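Local coordinates for protein glycosyltransferase (Streptomyces halstedii, PDB 3WAD) that belongs to the glycosyltransferases of the GT-B fold, in which two Rossmann-like domains are joined in one chain, at residues M111-V116 / T133-A139; Y103-D108 / W183-K187. All blocks are in the same frame, centred on the assembly; numbering follows the deposited sequence.

Contact 1 of 2, residues M111-V116 / T133-A139; sequences MTADLV and TYAGPIA
OG1 of Thr112 lies 3.4 Å from CB of Ala135, yet its polar partners come from other parts of the chain. It donates to the main-chain oxygen of Asp108, one turn back, and probably accepts from the ammonium of Lys187. A weak bond to the oxygen of Ala107 adds a third contact. The buried hydroxyl is therefore satisfied. The remaining contacts across the pair are apolar or van der Waals. Chi1 of Thr112 (-58°) sets OG1 beside its own backbone N. The same rotation sends CG2 the other way, against CG2 of Ile138 at 3.9 Å.

Ala135 and Ala139 are one turn apart and both point at helix 109-122. Their small methyls let the larger side chains of the facing helix come in close. Met111 reaches in from the flank. Its chain bends at chi2 (-102°) and brings SD to 3.7 Å from CB of Ala135, while CE ends at CG2 of Thr133, the two side chains meeting roughly at a right angle. Leu115 fills the middle. Its CG sits 3.7 Å from CB of Ala139, and its CD2 branch lies against the main chain of Ala135, 3.7 Å from the O atom. At the far end CG2 of Val116 packs 3.8 Å from CA of Ala139 and also touches CG2 of Ile138.

The two short helical segments run in broadly the same direction, crossing at -40° with axes 8.8 Å apart. Such a close approach fits the two alanines at the interface. Strand 2-6 of the parallel sheet borders the pair: Met111, Leu115 and Thr133 touch Thr6, and Leu115 also reaches Leu4. Helix 179-188 borders helix 135-141, where Lys187 meets Ile138.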
loop_
_atom_site.group_PDB
_atom_site.type_symbol
_atom_site.label_atom_id
_atom_site.label_comp_id
_atom_site.label_asym_id
_atom_site.label_seq_id
_atom_site.Cartn_x
_atom_site.Cartn_y
_atom_site.Cartn_z
ATOM N N MET B 111 11.687 -7.824 -21.923
ATOM C CA MET B 111 10.775 -7.823 -20.778
ATOM C C MET B 111 10.218 -9.197 -20.508
ATOM O O MET B 111 10.141 -9.628 -19.350
ATOM C CB MET B 111 9.663 -6.798 -21.029
ATOM C CG MET B 111 9.068 -6.254 -19.830
ATOM S SD MET B 111 7.610 -7.126 -19.735
ATOM C CE MET B 111 6.574 -6.181 -18.647
ATOM N N THR B 112 9.804 -9.861 -21.586
ATOM C CA THR B 112 9.242 -11.180 -21.511
ATOM C C THR B 112 10.302 -12.201 -21.025
ATOM O O THR B 112 10.020 -12.984 -20.136
ATOM C CB THR B 112 8.551 -11.544 -22.857
ATOM O OG1 THR B 112 7.521 -10.559 -23.155
ATOM C CG2 THR B 112 7.899 -12.937 -22.827
ATOM N N ALA B 113 11.500 -12.178 -21.583
ATOM C CA ALA B 113 12.562 -13.103 -21.099
ATOM C C ALA B 113 12.891 -12.849 -19.583
ATOM O O ALA B 113 12.877 -13.808 -18.691
ATOM C CB ALA B 113 13.757 -13.003 -22.038
ATOM N N ASP B 114 13.040 -11.566 -19.223
ATOM C CA ASP B 114 13.221 -11.239 -17.788
ATOM C C ASP B 114 12.093 -11.709 -16.976
ATOM O O ASP B 114 12.314 -12.207 -15.876
ATOM C CB ASP B 114 13.403 -9.731 -17.479
ATOM C CG ASP B 114 14.717 -9.196 -17.975
ATOM O OD1 ASP B 114 15.381 -9.924 -18.763
ATOM O OD2 ASP B 114 15.076 -8.033 -17.617
ATOM N N LEU B 115 10.847 -11.510 -17.417
ATOM C CA LEU B 115 9.739 -12.023 -16.556
ATOM C C LEU B 115 9.693 -13.593 -16.459
ATOM O O LEU B 115 9.350 -14.132 -15.408
ATOM C CB LEU B 115 8.341 -11.473 -16.955
ATOM C CG LEU B 115 7.163 -11.753 -16.013
ATOM C CD1 LEU B 115 7.279 -10.928 -14.704
ATOM C CD2 LEU B 115 5.828 -11.372 -16.690
ATOM N N VAL B 116 9.916 -14.278 -17.584
ATOM C CA VAL B 116 10.020 -15.780 -17.546
ATOM C C VAL B 116 11.127 -16.269 -16.559
ATOM O O VAL B 116 10.858 -17.055 -15.636
ATOM C CB VAL B 116 10.239 -16.359 -18.915
ATOM C CG1 VAL B 116 10.311 -17.920 -18.816
ATOM C CG2 VAL B 116 9.060 -15.954 -19.879
ATOM N N THR B 133 -0.733 -6.501 -20.884
ATOM C CA THR B 133 0.664 -6.868 -20.643
ATOM C C THR B 133 0.985 -8.376 -20.964
ATOM O O THR B 133 1.040 -9.215 -20.051
ATOM C CB THR B 133 1.047 -6.511 -19.132
ATOM O OG1 THR B 133 0.768 -5.108 -18.903
ATOM C CG2 THR B 133 2.561 -6.739 -18.919
ATOM N N TYR B 134 1.241 -8.685 -22.210
ATOM C CA TYR B 134 1.261 -10.092 -22.669
ATOM C C TYR B 134 2.533 -10.886 -22.341
ATOM O O TYR B 134 2.646 -12.068 -22.690
ATOM C CB TYR B 134 0.891 -10.205 -24.176
ATOM C CG TYR B 134 -0.626 -10.244 -24.356
ATOM C CD1 TYR B 134 -1.397 -9.058 -24.421
ATOM C CD2 TYR B 134 -1.303 -11.472 -24.331
ATOM C CE1 TYR B 134 -2.777 -9.113 -24.533
ATOM C CE2 TYR B 134 -2.657 -11.533 -24.456
ATOM C CZ TYR B 134 -3.398 -10.356 -24.550
ATOM O OH TYR B 134 -4.773 -10.498 -24.652
ATOM N N ALA B 135 3.500 -10.270 -21.679
ATOM C CA ALA B 135 4.479 -11.082 -20.970
ATOM C C ALA B 135 3.894 -11.991 -19.833
ATOM O O ALA B 135 4.357 -13.139 -19.616
ATOM C CB ALA B 135 5.599 -10.160 -20.439
ATOM N N GLY B 136 2.860 -11.487 -19.140
ATOM C CA GLY B 136 2.147 -12.179 -18.055
ATOM C C GLY B 136 1.849 -13.669 -18.327
ATOM O O GLY B 136 2.340 -14.571 -17.575
ATOM N N PRO B 137 1.021 -13.943 -19.373
ATOM C CA PRO B 137 0.637 -15.334 -19.656
ATOM C C PRO B 137 1.811 -16.213 -20.135
ATOM O O PRO B 137 1.755 -17.375 -19.864
ATOM C CB PRO B 137 -0.467 -15.202 -20.746
ATOM C CG PRO B 137 -0.176 -13.863 -21.441
ATOM C CD PRO B 137 0.369 -12.974 -20.295
ATOM N N ILE B 138 2.780 -15.689 -20.892
ATOM C CA ILE B 138 3.985 -16.451 -21.313
ATOM C C ILE B 138 4.760 -16.948 -20.049
ATOM O O ILE B 138 5.029 -18.212 -19.861
ATOM C CB ILE B 138 4.869 -15.617 -22.234
ATOM C CG1 ILE B 138 4.051 -15.124 -23.450
ATOM C CG2 ILE B 138 6.142 -16.362 -22.711
ATOM C CD1 ILE B 138 3.470 -16.269 -24.323
ATOM N N ALA B 139 5.053 -15.990 -19.149
ATOM C CA ALA B 139 5.791 -16.331 -17.940
ATOM C C ALA B 139 5.037 -17.403 -17.116
ATOM O O ALA B 139 5.677 -18.381 -16.669
ATOM C CB ALA B 139 6.060 -15.096 -17.097
#

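Contact 2 of 2, residues Y103-D108 / W183-K187; sequences YEYMAD and WLATK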
loop_
_atom_site.group_PDB
_atom_site.type_symbol
_atom_site.label_atom_id
_atom_site.label_comp_id
_atom_site.label_asym_id
_atom_site.label_seq_id
_atom_site.Cartn_x
_atom_site.Cartn_y
_atom_site.Cartn_z
ATOM N N TYR B 103 1.297 -4.371 -28.799
ATOM C CA TYR B 103 1.348 -4.930 -27.453
ATOM C C TYR B 103 2.690 -5.615 -27.276
ATOM O O TYR B 103 3.229 -5.628 -26.189
ATOM C CB TYR B 103 0.191 -5.887 -27.180
ATOM C CG TYR B 103 -1.184 -5.189 -27.040
ATOM C CD1 TYR B 103 -1.277 -3.814 -26.731
ATOM C CD2 TYR B 103 -2.401 -5.924 -27.238
ATOM C CE1 TYR B 103 -2.517 -3.180 -26.609
ATOM C CE2 TYR B 103 -3.681 -5.269 -27.129
ATOM C CZ TYR B 103 -3.724 -3.914 -26.788
ATOM O OH TYR B 103 -4.958 -3.257 -26.658
ATOM N N GLU B 104 3.243 -6.113 -28.378
ATOM C CA GLU B 104 4.578 -6.643 -28.339
ATOM C C GLU B 104 5.583 -5.586 -27.919
ATOM O O GLU B 104 6.461 -5.856 -27.069
ATOM C CB GLU B 104 4.996 -7.262 -29.670
ATOM C CG GLU B 104 6.492 -7.711 -29.624
ATOM C CD GLU B 104 6.720 -8.942 -28.769
ATOM O OE1 GLU B 104 5.743 -9.612 -28.263
ATOM O OE2 GLU B 104 7.939 -9.227 -28.565
ATOM N N TYR B 105 5.487 -4.413 -28.561
ATOM C CA TYR B 105 6.291 -3.241 -28.215
ATOM C C TYR B 105 6.211 -2.906 -26.703
ATOM O O TYR B 105 7.205 -2.532 -26.101
ATOM C CB TYR B 105 5.759 -2.039 -29.015
ATOM C CG TYR B 105 6.562 -0.799 -28.823
ATOM C CD1 TYR B 105 7.575 -0.451 -29.733
ATOM C CD2 TYR B 105 6.294 0.047 -27.759
ATOM C CE1 TYR B 105 8.319 0.726 -29.565
ATOM C CE2 TYR B 105 7.047 1.211 -27.558
ATOM C CZ TYR B 105 8.045 1.530 -28.463
ATOM O OH TYR B 105 8.723 2.676 -28.295
ATOM N N MET B 106 5.017 -3.004 -26.139
ATOM C CA MET B 106 4.726 -2.689 -24.744
ATOM C C MET B 106 5.195 -3.747 -23.732
ATOM O O MET B 106 5.244 -3.430 -22.527
ATOM C CB MET B 106 3.206 -2.458 -24.539
ATOM C CG MET B 106 2.798 -1.110 -25.053
ATOM S SD MET B 106 1.038 -1.086 -25.447
ATOM C CE MET B 106 0.305 -1.507 -23.864
ATOM N N ALA B 107 5.463 -4.983 -24.187
ATOM C CA ALA B 107 6.029 -6.068 -23.347
ATOM C C ALA B 107 6.924 -6.951 -24.225
ATOM O O ALA B 107 6.526 -8.038 -24.693
ATOM C CB ALA B 107 4.918 -6.892 -22.614
ATOM N N ASP B 108 8.113 -6.401 -24.430
ATOM C CA ASP B 108 9.263 -6.875 -25.116
ATOM C C ASP B 108 9.716 -8.291 -25.019
ATOM O O ASP B 108 9.513 -8.896 -24.029
ATOM C CB ASP B 108 10.533 -6.100 -24.506
ATOM C CG ASP B 108 10.945 -5.195 -25.457
ATOM O OD1 ASP B 108 10.141 -5.424 -26.440
ATOM O OD2 ASP B 108 11.784 -4.292 -25.310
ATOM N N TRP B 183 1.204 -14.508 -33.327
ATOM C CA TRP B 183 1.949 -13.649 -32.375
ATOM C C TRP B 183 2.376 -14.376 -31.129
ATOM O O TRP B 183 3.543 -14.403 -30.843
ATOM C CB TRP B 183 1.153 -12.417 -32.012
ATOM C CG TRP B 183 1.759 -11.617 -30.894
ATOM C CD1 TRP B 183 3.108 -11.219 -30.717
ATOM C CD2 TRP B 183 1.021 -10.995 -29.859
ATOM N NE1 TRP B 183 3.201 -10.453 -29.563
ATOM C CE2 TRP B 183 1.941 -10.295 -29.037
ATOM C CE3 TRP B 183 -0.335 -10.980 -29.529
ATOM C CZ2 TRP B 183 1.533 -9.624 -27.891
ATOM C CZ3 TRP B 183 -0.742 -10.291 -28.417
ATOM C CH2 TRP B 183 0.189 -9.585 -27.626
ATOM N N LEU B 184 1.421 -14.988 -30.431
ATOM C CA LEU B 184 1.652 -15.567 -29.124
ATOM C C LEU B 184 2.364 -16.928 -29.153
ATOM O O LEU B 184 3.092 -17.240 -28.197
ATOM C CB LEU B 184 0.370 -15.659 -28.295
ATOM C CG LEU B 184 -0.257 -14.319 -27.885
ATOM C CD1 LEU B 184 -1.623 -14.529 -27.237
ATOM C CD2 LEU B 184 0.663 -13.541 -26.894
ATOM N N ALA B 185 2.206 -17.704 -30.223
ATOM C CA ALA B 185 3.048 -18.893 -30.415
ATOM C C ALA B 185 4.518 -18.453 -30.542
ATOM O O ALA B 185 5.443 -19.025 -29.898
ATOM C CB ALA B 185 2.613 -19.670 -31.656
ATOM N N THR B 186 4.732 -17.449 -31.392
ATOM C CA THR B 186 6.040 -16.803 -31.557
ATOM C C THR B 186 6.639 -16.246 -30.239
ATOM O O THR B 186 7.823 -16.467 -29.944
ATOM C CB THR B 186 5.949 -15.629 -32.532
ATOM O OG1 THR B 186 5.671 -16.153 -33.822
ATOM C CG2 THR B 186 7.306 -14.883 -32.691
ATOM N N LYS B 187 5.852 -15.484 -29.518
ATOM C CA LYS B 187 6.291 -14.921 -28.254
ATOM C C LYS B 187 6.702 -16.043 -27.262
ATOM O O LYS B 187 7.699 -15.878 -26.562
ATOM C CB LYS B 187 5.162 -14.116 -27.623
ATOM C CG LYS B 187 5.605 -13.199 -26.440
ATOM C CD LYS B 187 4.420 -12.263 -26.101
ATOM C CE LYS B 187 4.754 -11.216 -25.056
ATOM N NZ LYS B 187 5.852 -10.380 -25.474
HETATM O O HOH W 1 8.397 -11.164 -26.648
#
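Trp183, Lys187 and Glu104 carry this contact, and they meet at one carboxylate oxygen. OE1 of Glu104 accepts from NE1 of Trp183 at 3.0 Å. That bond is nearly straight (171°), and OE1 lies close to the plane of the indole. The carboxylate itself stands almost perpendicular to the ring. The N-H reaches OE1 on its anti side and well out of the carboxylate plane. Lys187 NZ forms a salt bridge with the same OE1 at 2.9 Å, from the opposite face. Two donors thus hold this oxygen between them. The bend of Glu104 at chi2 (72°) helps turn its carboxylate toward helix 179-188.

Lys187 is extended as far as CE and then turns at chi4 (59°). NZ thereby also reaches O of Ala107, at 2.6 Å and almost in line with the carbonyl bond. A water accepts from NZ and donates to OE2 of Glu104 at 2.8 Å, so both carboxylate oxygens are tied to the lysine. NZ probably bonds to Thr112 OG1 of helix 109-122 too. The ammonium lies near the C-terminal end of helix 89-106, where the helix dipole would probably favour a positive charge.

Beside this polar group, CH2 of Trp183 rests 3.7 Å from CB of Tyr103. Tyr134 meets the indole as well, and Leu184 CD2 lies over one of its faces.

The arrangement is an interhelical salt bridge between helices far apart in sequence, joined by an indole N-H bond to the same carboxylate. It links helix 89-106 to helix 179-188 within the N-terminal, Rossmann-like half of a GT-B glycosyltransferase.

How the contacts relate
Contact 1 is fully buried and apolar across its interface, with alanine methyls set against larger side chains next to the parallel sheet. Contact 2 is only partly buried and depends on charge, an indole N-H and a water. The centres of contact 1 and contact 2 are about 9 Å apart. Successive helices, 89-106 and 109-122, separated by the short turn at Ala107 and Asp108, supply the first segments. The second segments belong to different helices, 135-141 and 179-188. Lys187 and Tyr134 are where the two contacts touch, so the polar group of contact 2 borders directly on the apolar packing of contact 1.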